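Local coordinates for protein manganese-dependent inorganic pyrophosphatase (Methanocaldococcus jannaschii, PDB 2EB0) that hydrolyses inorganic diphosphate to two phosphates as a manganese-dependent family II pyrophosphatase, binding two manganese ions per subunit, at residues Phe206-Asn209 and Gly214-Gln217; Lys235-Lys240 and Leu264-Lys269; Glu273-Val278 and Glu302-Gly307. All blocks are in the same frame, centred on the assembly; numbering follows the deposited sequence.

Contact 1: residues Phe206-Asn209 and Gly214-Gln217; sequences FDFN and GIGQ
Apolar contact accounts for everything that passes between Phe206-Asn209 and Gly214-Gln217, and the side chain of Ile215 is its centre. Its terminal methyl does most of the touching: Ile215 CD1 lies 3.9 Å from Phe206 CE1, approaching that ring obliquely. The methylene before it takes part as well, since Ile215 CG1 is 4.0 Å from the same Phe206 CE1. Torsions explain the reach: Ile215 CG1 stands anti to the carbonyl carbon (chi1 -52°) and CD1 continues in an extended line (chi2 176°), which carries the methyl to the phenylalanines while CG2 takes another direction. The Phe206 and Ile215 side chains cross at about a right angle.

A looser contact reaches the second aromatic ring, where Ile215 CD1 meets Phe208 CZ at 4.5 Å, at the ring edge and near its plane. The two phenylalanines, two residues apart on one strand, also pack together, with Phe208 CE1 3.5 Å from Phe206 CB. One methyl therefore contacts two neighbouring rings, and all three side chains are buried.

Polar bonding runs beside this cluster. No hydrogen bond joins the two segments; their strands are tied through Phe206 with Val213 and Ile215 with Lys204, so the closest CA pair, Phe206 and Gly214 at 6.0 Å, is a diagonal one. Outside, Val298 of helix 293-306 packs on both phenylalanines, and Glu69 OE1 accepts a hydrogen bond from Asp207 N.

The arrangement is that of an antiparallel beta hairpin, strands 204-208 and 211-220, at one margin of the mixed sheet in the DHHA2 domain. That margin faces the metal centre: the Phe206 side chain is about 10 Å from a bound manganese ion.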
ATOM      1  N   PHE B 206      17.670  -2.645   0.181  1.00 30.69           N
ATOM      2  CA  PHE B 206      16.680  -1.577   0.009  1.00 29.60           C
ATOM      3  C   PHE B 206      17.149  -0.490  -0.940  1.00 31.94           C
ATOM      4  O   PHE B 206      18.335  -0.389  -1.270  1.00 32.12           O
ATOM      5  CB  PHE B 206      16.369  -0.857   1.331  1.00 23.32           C
ATOM      6  CG  PHE B 206      15.906  -1.752   2.438  1.00 22.19           C
ATOM      7  CD1 PHE B 206      16.810  -2.562   3.125  1.00 21.34           C
ATOM      8  CD2 PHE B 206      14.563  -1.776   2.808  1.00 19.54           C
ATOM      9  CE1 PHE B 206      16.386  -3.386   4.163  1.00 17.98           C
ATOM     10  CE2 PHE B 206      14.121  -2.594   3.841  1.00 20.14           C
ATOM     11  CZ  PHE B 206      15.033  -3.405   4.525  1.00 22.62           C
ATOM     12  N   ASP B 207      16.196   0.337  -1.355  0.50 15.48           N
ATOM     13  CA  ASP B 207      16.489   1.475  -2.201  0.50 16.29           C
ATOM     14  C   ASP B 207      15.995   2.672  -1.395  0.50 15.63           C
ATOM     15  O   ASP B 207      14.788   2.866  -1.236  0.50 14.29           O
ATOM     16  CB  ASP B 207      15.731   1.408  -3.523  0.50 44.26           C
ATOM     17  CG  ASP B 207      16.056   2.584  -4.434  1.00 49.12           C
ATOM     18  OD1 ASP B 207      15.329   2.804  -5.426  1.00 55.36           O
ATOM     19  OD2 ASP B 207      17.049   3.288  -4.162  1.00 49.91           O
ATOM     20  N   PHE B 208      16.926   3.453  -0.861  1.00 23.89           N
ATOM     21  CA  PHE B 208      16.567   4.629  -0.079  1.00 26.98           C
ATOM     22  C   PHE B 208      16.896   5.898  -0.846  1.00 27.28           C
ATOM     23  O   PHE B 208      18.053   6.332  -0.868  1.00 27.22           O
ATOM     24  CB  PHE B 208      17.317   4.671   1.259  1.00 26.07           C
ATOM     25  CG  PHE B 208      16.924   3.591   2.225  1.00 27.33           C
ATOM     26  CD1 PHE B 208      15.703   2.932   2.108  1.00 25.92           C
ATOM     27  CD2 PHE B 208      17.765   3.258   3.279  1.00 25.52           C
ATOM     28  CE1 PHE B 208      15.332   1.958   3.030  1.00 26.94           C
ATOM     29  CE2 PHE B 208      17.401   2.286   4.206  1.00 26.24           C
ATOM     30  CZ  PHE B 208      16.186   1.635   4.083  1.00 24.74           C
ATOM     31  N   ASN B 209      15.883   6.487  -1.470  1.00 33.24           N
ATOM     32  CA  ASN B 209      16.077   7.721  -2.224  1.00 35.29           C
ATOM     33  C   ASN B 209      17.241   7.546  -3.214  1.00 34.15           C
ATOM     34  O   ASN B 209      18.193   8.323  -3.225  1.00 34.10           O
ATOM     35  CB  ASN B 209      16.361   8.860  -1.236  1.00 37.82           C
ATOM     36  CG  ASN B 209      16.198  10.227  -1.851  1.00 38.99           C
ATOM     37  OD1 ASN B 209      15.360  10.433  -2.724  1.00 41.85           O
ATOM     38  ND2 ASN B 209      16.985  11.181  -1.375  1.00 40.10           N
ATOM     39  N   GLY B 214      21.869  -1.952   2.513  1.00 20.01           N
ATOM     40  CA  GLY B 214      21.636  -3.315   2.931  1.00 18.76           C
ATOM     41  C   GLY B 214      21.590  -3.369   4.444  1.00 19.36           C
ATOM     42  O   GLY B 214      22.355  -2.680   5.126  1.00 18.24           O
ATOM     43  N   ILE B 215      20.676  -4.173   4.976  1.00 19.71           N
ATOM     44  CA  ILE B 215      20.552  -4.310   6.420  1.00 18.73           C
ATOM     45  C   ILE B 215      20.405  -5.782   6.748  1.00 17.39           C
ATOM     46  O   ILE B 215      19.369  -6.388   6.480  1.00 16.63           O
ATOM     47  CB  ILE B 215      19.331  -3.536   6.963  1.00 22.72           C
ATOM     48  CG1 ILE B 215      19.367  -2.094   6.464  1.00 24.49           C
ATOM     49  CG2 ILE B 215      19.347  -3.545   8.489  1.00 21.09           C
ATOM     50  CD1 ILE B 215      18.148  -1.268   6.863  1.00 23.68           C
ATOM     51  N   GLY B 216      21.465  -6.355   7.306  1.00 21.82           N
ATOM     52  CA  GLY B 216      21.451  -7.760   7.668  1.00 22.33           C
ATOM     53  C   GLY B 216      21.213  -7.877   9.156  1.00 21.39           C
ATOM     54  O   GLY B 216      21.288  -6.879   9.872  1.00 22.03           O
ATOM     55  N   GLN B 217      20.951  -9.088   9.629  1.00 18.12           N
ATOM     56  CA  GLN B 217      20.682  -9.279  11.038  1.00 16.33           C
ATOM     57  C   GLN B 217      20.801 -10.719  11.503  1.00 14.81           C
ATOM     58  O   GLN B 217      20.558 -11.654  10.747  1.00 16.43           O
ATOM     59  CB  GLN B 217      19.272  -8.764  11.356  1.00 19.62           C
ATOM     60  CG  GLN B 217      18.793  -9.054  12.770  1.00 17.23           C
ATOM     61  CD  GLN B 217      17.461  -8.400  13.078  1.00 20.87           C
ATOM     62  OE1 GLN B 217      16.544  -8.416  12.255  1.00 21.96           O
ATOM     63  NE2 GLN B 217      17.342  -7.832  14.273  1.00 19.70           N
TER

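Contact 2: residues Lys235-Lys240 and Leu264-Lys269; sequences KLLEEK and LVVGNK
This is a buried helix-on-sheet contact, in which Leu237 and Glu238 of helix 230-243 rest against Leu264 and Val266 of strand 260-267 in the DHHA2 domain. The short segment axes approach to 8.4 Å, and their N-to-C directions differ by 30°, so helix and strand run roughly the same way.

Val266 spreads its two methyls over the helix. Its CG2 meets Leu237 CB at 4.0 Å, whereas CG1, placed anti to the backbone N (chi1 -164°), reaches the main chain at Glu238 CA, 3.9 Å away. Glu238 adds only aliphatic carbon: its CG is 4.0 Å from Val266 CG1. One strand position earlier on this face, Leu264 CD1 touches Leu237 CD1 at 4.1 Å, the two leucine side chains crossing at about a right angle.

No hydrogen bond links the segments. Phe251 of strand 248-255 packs on both leucines, Ile199 of helix 195-201 touches Leu237, and Tyr234 and Leu241 of helix 230-243 also touch Val266. Helix 230-243 lies between parallel neighbours 211-220 and 248-255 in the chain and packs on 260-267, antiparallel to 248-255; the 30° angle agrees, since the helix of a beta-alpha-beta crossover runs opposite to the strands it connects.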
ATOM      1  N   LYS B 235      34.877  -7.692   7.739  1.00 29.85           N
ATOM      2  CA  LYS B 235      35.705  -7.727   6.539  1.00 30.09           C
ATOM      3  C   LYS B 235      34.839  -8.126   5.347  1.00 30.29           C
ATOM      4  O   LYS B 235      34.847  -7.454   4.307  1.00 29.20           O
ATOM      5  CB  LYS B 235      36.855  -8.725   6.704  1.00 58.04           C
ATOM      6  CG  LYS B 235      37.805  -8.756   5.513  1.00 63.06           C
ATOM      7  CD  LYS B 235      38.882  -9.826   5.651  1.00 66.90           C
ATOM      8  CE  LYS B 235      39.837  -9.541   6.798  1.00 68.81           C
ATOM      9  NZ  LYS B 235      40.884 -10.598   6.900  1.00 69.97           N
ATOM     10  N   LEU B 236      34.079  -9.212   5.504  1.00 25.45           N
ATOM     11  CA  LEU B 236      33.213  -9.668   4.426  1.00 23.63           C
ATOM     12  C   LEU B 236      32.202  -8.588   4.037  1.00 23.04           C
ATOM     13  O   LEU B 236      31.903  -8.400   2.852  1.00 23.24           O
ATOM     14  CB  LEU B 236      32.497 -10.966   4.820  1.00 22.89           C
ATOM     15  CG  LEU B 236      33.373 -12.230   4.914  1.00 24.78           C
ATOM     16  CD1 LEU B 236      32.536 -13.416   5.374  1.00 26.16           C
ATOM     17  CD2 LEU B 236      33.990 -12.537   3.568  1.00 24.80           C
ATOM     18  N   LEU B 237      31.681  -7.863   5.020  1.00 29.97           N
ATOM     19  CA  LEU B 237      30.714  -6.816   4.718  1.00 30.62           C
ATOM     20  C   LEU B 237      31.375  -5.662   3.954  1.00 31.24           C
ATOM     21  O   LEU B 237      30.724  -4.979   3.160  1.00 29.43           O
ATOM     22  CB  LEU B 237      30.056  -6.309   6.005  1.00 20.83           C
ATOM     23  CG  LEU B 237      29.155  -7.300   6.772  1.00 19.96           C
ATOM     24  CD1 LEU B 237      28.547  -6.601   7.974  1.00 19.59           C
ATOM     25  CD2 LEU B 237      28.044  -7.826   5.876  1.00 17.49           C
ATOM     26  N   GLU B 238      32.668  -5.456   4.189  0.50  8.82           N
ATOM     27  CA  GLU B 238      33.397  -4.396   3.508  0.50 11.23           C
ATOM     28  C   GLU B 238      33.551  -4.761   2.048  0.50 12.05           C
ATOM     29  O   GLU B 238      33.485  -3.901   1.173  0.50 11.07           O
ATOM     30  CB  GLU B 238      34.778  -4.194   4.138  0.50 38.39           C
ATOM     31  CG  GLU B 238      34.738  -3.524   5.498  1.00 41.66           C
ATOM     32  CD  GLU B 238      36.120  -3.227   6.051  1.00 44.09           C
ATOM     33  OE1 GLU B 238      36.881  -4.183   6.309  1.00 46.97           O
ATOM     34  OE2 GLU B 238      36.447  -2.035   6.231  1.00 43.81           O
ATOM     35  N   GLU B 239      33.751  -6.052   1.801  1.00 30.20           N
ATOM     36  CA  GLU B 239      33.906  -6.584   0.453  1.00 32.19           C
ATOM     37  C   GLU B 239      32.575  -6.545  -0.281  1.00 31.36           C
ATOM     38  O   GLU B 239      32.512  -6.184  -1.454  1.00 31.99           O
ATOM     39  CB  GLU B 239      34.413  -8.030   0.508  1.00102.46           C
ATOM     40  CG  GLU B 239      35.863  -8.168   0.934  1.00108.50           C
ATOM     41  CD  GLU B 239      36.827  -7.637  -0.111  1.00114.61           C
ATOM     42  OE1 GLU B 239      38.049  -7.637   0.150  1.00118.11           O
ATOM     43  OE2 GLU B 239      36.365  -7.224  -1.195  1.00117.16           O
ATOM     44  N   LYS B 240      31.513  -6.927   0.420  1.00 33.92           N
ATOM     45  CA  LYS B 240      30.178  -6.936  -0.155  1.00 34.48           C
ATOM     46  C   LYS B 240      29.786  -5.519  -0.555  1.00 36.16           C
ATOM     47  O   LYS B 240      29.180  -5.300  -1.606  1.00 38.28           O
ATOM     48  CB  LYS B 240      29.174  -7.474   0.864  1.00 29.62           C
ATOM     49  CG  LYS B 240      27.753  -7.571   0.350  1.00 29.97           C
ATOM     50  CD  LYS B 240      26.827  -8.209   1.396  1.00 28.61           C
ATOM     51  CE  LYS B 240      25.406  -8.349   0.866  1.00 29.45           C
ATOM     52  NZ  LYS B 240      25.358  -9.250  -0.319  1.00 25.73           N
ATOM     53  N   LEU B 264      26.708  -2.931  13.089  1.00 24.15           N
ATOM     54  CA  LEU B 264      27.992  -2.835  12.400  1.00 24.48           C
ATOM     55  C   LEU B 264      27.712  -1.875  11.252  1.00 24.98           C
ATOM     56  O   LEU B 264      26.758  -2.073  10.496  1.00 23.14           O
ATOM     57  CB  LEU B 264      28.427  -4.187  11.843  1.00 19.28           C
ATOM     58  CG  LEU B 264      28.605  -5.362  12.809  1.00 22.27           C
ATOM     59  CD1 LEU B 264      29.213  -6.535  12.046  1.00 20.07           C
ATOM     60  CD2 LEU B 264      29.510  -4.969  13.962  1.00 24.29           C
ATOM     61  N   VAL B 265      28.534  -0.837  11.118  1.00 25.36           N
ATOM     62  CA  VAL B 265      28.309   0.156  10.078  1.00 26.86           C
ATOM     63  C   VAL B 265      29.398   0.202   9.013  1.00 27.22           C
ATOM     64  O   VAL B 265      30.570   0.427   9.309  1.00 28.53           O
ATOM     65  CB  VAL B 265      28.135   1.552  10.707  1.00 23.75           C
ATOM     66  CG1 VAL B 265      27.751   2.567   9.639  1.00 25.82           C
ATOM     67  CG2 VAL B 265      27.065   1.494  11.785  1.00 24.54           C
ATOM     68  N   VAL B 266      28.989  -0.005   7.765  1.00 26.34           N
ATOM     69  CA  VAL B 266      29.910  -0.013   6.637  1.00 25.75           C
ATOM     70  C   VAL B 266      29.456   0.933   5.523  1.00 26.17           C
ATOM     71  O   VAL B 266      28.311   0.859   5.055  1.00 22.43           O
ATOM     72  CB  VAL B 266      30.029  -1.430   6.043  1.00 33.60           C
ATOM     73  CG1 VAL B 266      31.252  -1.515   5.143  1.00 34.34           C
ATOM     74  CG2 VAL B 266      30.101  -2.458   7.160  1.00 36.72           C
ATOM     75  N   GLY B 267      30.359   1.813   5.093  1.00 23.72           N
ATOM     76  CA  GLY B 267      30.031   2.754   4.034  1.00 24.33           C
ATOM     77  C   GLY B 267      29.691   4.147   4.540  1.00 27.14           C
ATOM     78  O   GLY B 267      30.504   4.802   5.191  1.00 26.05           O
ATOM     79  N   ASN B 268      28.472   4.593   4.259  1.00 37.29           N
ATOM     80  CA  ASN B 268      28.024   5.919   4.663  1.00 38.52           C
ATOM     81  C   ASN B 268      27.723   6.043   6.161  1.00 40.06           C
ATOM     82  O   ASN B 268      26.565   6.179   6.558  1.00 41.46           O
ATOM     83  CB  ASN B 268      26.780   6.296   3.856  1.00 35.18           C
ATOM     84  CG  ASN B 268      26.480   7.772   3.913  1.00 34.11           C
ATOM     85  OD1 ASN B 268      26.730   8.425   4.924  1.00 36.40           O
ATOM     86  ND2 ASN B 268      25.927   8.308   2.832  1.00 32.53           N
ATOM     87  N   LYS B 269      28.766   6.016   6.990  1.00 28.87           N
ATOM     88  CA  LYS B 269      28.592   6.126   8.436  1.00 29.37           C
ATOM     89  C   LYS B 269      27.910   7.428   8.840  1.00 30.20           C
ATOM     90  O   LYS B 269      27.148   7.469   9.815  1.00 26.72           O
ATOM     91  CB  LYS B 269      29.943   6.001   9.145  1.00 49.62           C
ATOM     92  CG  LYS B 269      30.555   4.609   9.025  1.00 54.42           C
ATOM     93  CD  LYS B 269      31.841   4.466   9.822  1.00 55.74           C
ATOM     94  CE  LYS B 269      32.399   3.051   9.705  1.00 56.56           C
ATOM     95  NZ  LYS B 269      33.715   2.909  10.398  1.00 58.03           N
TER

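Contact 3: residues Glu273-Val278 and Glu302-Gly307; sequences EKAFNV and ERAYNG
Lys274 reaches from helix 269-275 to Ala304 and the chain terminus at the end of helix 293-306. Its CB points toward the partner helix, and CG leaves anti to the backbone N (chi1 176°), starting a chain that stays extended to the tip. CD passes Ala304 CB at 4.3 Å, the aliphatic stem thus running by the alanine methyl. CE then comes to 4.1 Å from Ala304 O, and NZ donates a hydrogen bond of 3.2 Å to that oxygen. The C=O...NZ angle is 128°, and the nitrogen is tilted 18° from the carbonyl plane. The same NZ also forms a long salt bridge, 3.7 Å to OXT of the C-terminal carboxylate on the poorly ordered Gly307.

Next to the lysine stem the two helices meet through small residues. Ala275 CB and Ala304 CB are 3.8 Å apart, and Ala304 CB is also 3.9 Å from Ala275 CA. With only methyl groups between them, the backbones come close: the CA atoms of this pair are 5.2 Å apart.

Leu301 and Met271 extend the apolar side of the interface, Leu301 touching Ala275 and Met271 touching Ala304. Thr96 of the second subunit packs on Glu302, Arg303 and Asn306.

The chemistry is thus divided, with methyl packing between the helices and a charged group at the exposed margin. Because the chain ends at Gly307, no residue four places on can supply the usual helical N-H to Ala304 O; Lys274 supplies a donor there. Its positive charge would also probably stabilise the carboxylate and the helix C-terminal end.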
ATOM      1  N   GLU B 273      24.861   7.877  11.485  1.00 29.24           N
ATOM      2  CA  GLU B 273      24.967   8.702  12.675  1.00 31.20           C
ATOM      3  C   GLU B 273      23.873   9.760  12.681  1.00 28.94           C
ATOM      4  O   GLU B 273      23.380  10.138  13.736  1.00 29.05           O
ATOM      5  CB  GLU B 273      26.344   9.361  12.735  1.00 34.92           C
ATOM      6  CG  GLU B 273      27.465   8.411  13.116  1.00 36.83           C
ATOM      7  CD  GLU B 273      28.834   9.064  13.001  1.00 38.82           C
ATOM      8  OE1 GLU B 273      29.791   8.574  13.646  1.00 39.36           O
ATOM      9  OE2 GLU B 273      28.951  10.063  12.253  1.00 36.95           O
ATOM     10  N   LYS B 274      23.503  10.235  11.497  1.00 31.16           N
ATOM     11  CA  LYS B 274      22.451  11.237  11.386  1.00 31.27           C
ATOM     12  C   LYS B 274      21.121  10.548  11.688  1.00 31.43           C
ATOM     13  O   LYS B 274      20.290  11.054  12.442  1.00 30.86           O
ATOM     14  CB  LYS B 274      22.422  11.823   9.971  1.00 30.99           C
ATOM     15  CG  LYS B 274      21.286  12.807   9.737  1.00 32.37           C
ATOM     16  CD  LYS B 274      21.146  13.174   8.267  1.00 34.90           C
ATOM     17  CE  LYS B 274      19.878  13.980   8.024  1.00 38.58           C
ATOM     18  NZ  LYS B 274      19.549  14.124   6.572  1.00 40.98           N
ATOM     19  N   ALA B 275      20.942   9.374  11.098  1.00 27.56           N
ATOM     20  CA  ALA B 275      19.724   8.605  11.279  1.00 26.33           C
ATOM     21  C   ALA B 275      19.447   8.256  12.744  1.00 25.52           C
ATOM     22  O   ALA B 275      18.296   8.270  13.175  1.00 26.07           O
ATOM     23  CB  ALA B 275      19.800   7.321  10.435  1.00 19.53           C
ATOM     24  N   PHE B 276      20.495   7.969  13.514  1.00 26.11           N
ATOM     25  CA  PHE B 276      20.300   7.576  14.906  1.00 26.90           C
ATOM     26  C   PHE B 276      20.787   8.508  16.006  1.00 26.71           C
ATOM     27  O   PHE B 276      21.007   8.067  17.138  1.00 27.13           O
ATOM     28  CB  PHE B 276      20.880   6.175  15.125  1.00 28.37           C
ATOM     29  CG  PHE B 276      20.251   5.132  14.253  1.00 29.12           C
ATOM     30  CD1 PHE B 276      20.734   4.896  12.967  1.00 27.09           C
ATOM     31  CD2 PHE B 276      19.114   4.446  14.681  1.00 28.87           C
ATOM     32  CE1 PHE B 276      20.090   3.998  12.117  1.00 29.81           C
ATOM     33  CE2 PHE B 276      18.463   3.545  13.840  1.00 28.41           C
ATOM     34  CZ  PHE B 276      18.949   3.321  12.554  1.00 29.87           C
ATOM     35  N   ASN B 277      20.939   9.788  15.687  0.50 13.24           N
ATOM     36  CA  ASN B 277      21.376  10.768  16.673  0.50 14.18           C
ATOM     37  C   ASN B 277      22.497  10.216  17.536  0.50 15.30           C
ATOM     38  O   ASN B 277      22.468  10.360  18.756  0.50 13.55           O
ATOM     39  CB  ASN B 277      20.212  11.169  17.584  0.50 34.59           C
ATOM     40  CG  ASN B 277      19.077  11.834  16.835  0.50 35.57           C
ATOM     41  OD1 ASN B 277      18.415  11.216  16.004  0.50 34.85           O
ATOM     42  ND2 ASN B 277      18.843  13.105  17.130  0.50 36.97           N
ATOM     43  N   VAL B 278      23.483   9.584  16.909  1.00 33.34           N
ATOM     44  CA  VAL B 278      24.600   9.024  17.660  1.00 36.66           C
ATOM     45  C   VAL B 278      25.854   8.860  16.801  1.00 39.38           C
ATOM     46  O   VAL B 278      25.789   8.347  15.682  1.00 39.75           O
ATOM     47  CB  VAL B 278      24.215   7.647  18.280  1.00 34.41           C
ATOM     48  CG1 VAL B 278      23.861   6.655  17.190  1.00 34.23           C
ATOM     49  CG2 VAL B 278      25.354   7.118  19.137  1.00 34.10           C
ATOM     50  N   GLU B 302      15.848   5.457   6.329  1.00 22.26           N
ATOM     51  CA  GLU B 302      15.321   5.916   5.045  1.00 25.15           C
ATOM     52  C   GLU B 302      14.876   7.370   5.135  1.00 25.35           C
ATOM     53  O   GLU B 302      14.887   8.083   4.138  1.00 25.06           O
ATOM     54  CB  GLU B 302      14.148   5.065   4.565  1.00 31.57           C
ATOM     55  CG  GLU B 302      13.472   5.660   3.338  1.00 33.94           C
ATOM     56  CD  GLU B 302      12.436   4.743   2.719  1.00 35.95           C
ATOM     57  OE1 GLU B 302      11.659   4.122   3.476  1.00 35.56           O
ATOM     58  OE2 GLU B 302      12.398   4.654   1.469  1.00 34.56           O
ATOM     59  N   ARG B 303      14.475   7.808   6.323  1.00 25.10           N
ATOM     60  CA  ARG B 303      14.060   9.190   6.485  1.00 26.86           C
ATOM     61  C   ARG B 303      15.282  10.081   6.376  1.00 26.03           C
ATOM     62  O   ARG B 303      15.215  11.162   5.799  1.00 26.18           O
ATOM     63  CB  ARG B 303      13.366   9.413   7.828  1.00 54.99           C
ATOM     64  CG  ARG B 303      11.864   9.182   7.783  1.00 59.84           C
ATOM     65  CD  ARG B 303      11.167   9.904   8.925  1.00 64.80           C
ATOM     66  NE  ARG B 303      11.565   9.374  10.223  1.00 68.38           N
ATOM     67  CZ  ARG B 303      11.144   8.212  10.715  1.00 71.22           C
ATOM     68  NH1 ARG B 303      10.305   7.458  10.013  1.00 71.31           N
ATOM     69  NH2 ARG B 303      11.568   7.801  11.905  1.00 69.36           N
ATOM     70  N   ALA B 304      16.402   9.622   6.923  1.00 28.83           N
ATOM     71  CA  ALA B 304      17.640  10.390   6.855  1.00 29.70           C
ATOM     72  C   ALA B 304      18.078  10.530   5.398  1.00 30.24           C
ATOM     73  O   ALA B 304      18.427  11.617   4.950  1.00 30.22           O
ATOM     74  CB  ALA B 304      18.736   9.704   7.666  1.00 25.97           C
ATOM     75  N   TYR B 305      18.045   9.425   4.660  1.00 32.43           N
ATOM     76  CA  TYR B 305      18.450   9.435   3.262  1.00 33.92           C
ATOM     77  C   TYR B 305      17.659  10.358   2.350  1.00 36.27           C
ATOM     78  O   TYR B 305      18.246  11.153   1.618  1.00 36.39           O
ATOM     79  CB  TYR B 305      18.398   8.028   2.675  1.00 32.32           C
ATOM     80  CG  TYR B 305      19.708   7.294   2.746  1.00 30.66           C
ATOM     81  CD1 TYR B 305      20.037   6.523   3.855  1.00 30.30           C
ATOM     82  CD2 TYR B 305      20.625   7.373   1.700  1.00 31.34           C
ATOM     83  CE1 TYR B 305      21.246   5.840   3.923  1.00 30.73           C
ATOM     84  CE2 TYR B 305      21.844   6.696   1.758  1.00 30.58           C
ATOM     85  CZ  TYR B 305      22.145   5.929   2.873  1.00 28.35           C
ATOM     86  OH  TYR B 305      23.336   5.245   2.933  1.00 29.44           O
ATOM     87  N   ASN B 306      16.335  10.253   2.363  1.00 39.07           N
ATOM     88  CA  ASN B 306      15.560  11.109   1.481  1.00 41.94           C
ATOM     89  C   ASN B 306      15.266  12.462   2.117  1.00 42.89           C
ATOM     90  O   ASN B 306      14.982  13.437   1.422  1.00 46.28           O
ATOM     91  CB  ASN B 306      14.263  10.414   1.035  1.00 40.18           C
ATOM     92  CG  ASN B 306      13.300  10.188   2.164  1.00 38.13           C
ATOM     93  OD1 ASN B 306      13.220  10.986   3.088  1.00 36.84           O
ATOM     94  ND2 ASN B 306      12.536   9.105   2.084  1.00 38.13           N
ATOM     95  N   GLY B 307      15.353  12.517   3.440  1.00 74.22           N
ATOM     96  CA  GLY B 307      15.107  13.762   4.137  1.00 77.09           C
ATOM     97  C   GLY B 307      16.085  14.811   3.654  1.00 78.04           C
ATOM     98  O   GLY B 307      15.638  15.916   3.277  1.00 81.43           O
ATOM     99  OXT GLY B 307      17.303  14.525   3.649  1.00 73.98           O
TER

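In the fold
Contacts 1 and 2 are core: each is buried, without cross-segment hydrogen bonds, and each belongs to the same mixed sheet, one as a hairpin at its margin, the other as a helix laid on an inner strand. Their nearest atoms are about 7 Å apart. Contact 3, helix against helix, is only partly buried and alone adds a hydrogen bond and a long salt bridge. Strand 260-267 of contact 2 leads directly into helix 269-275 of contact 3. Contact 3 borders contact 1, where Asn209 ND2 probably bonds to Tyr305 O and Phe208 packs on Glu302, and contact 2 where Asn268 meets Tyr305. Contact 1 lies nearest the metals; contacts 2 and 3 are remote from them.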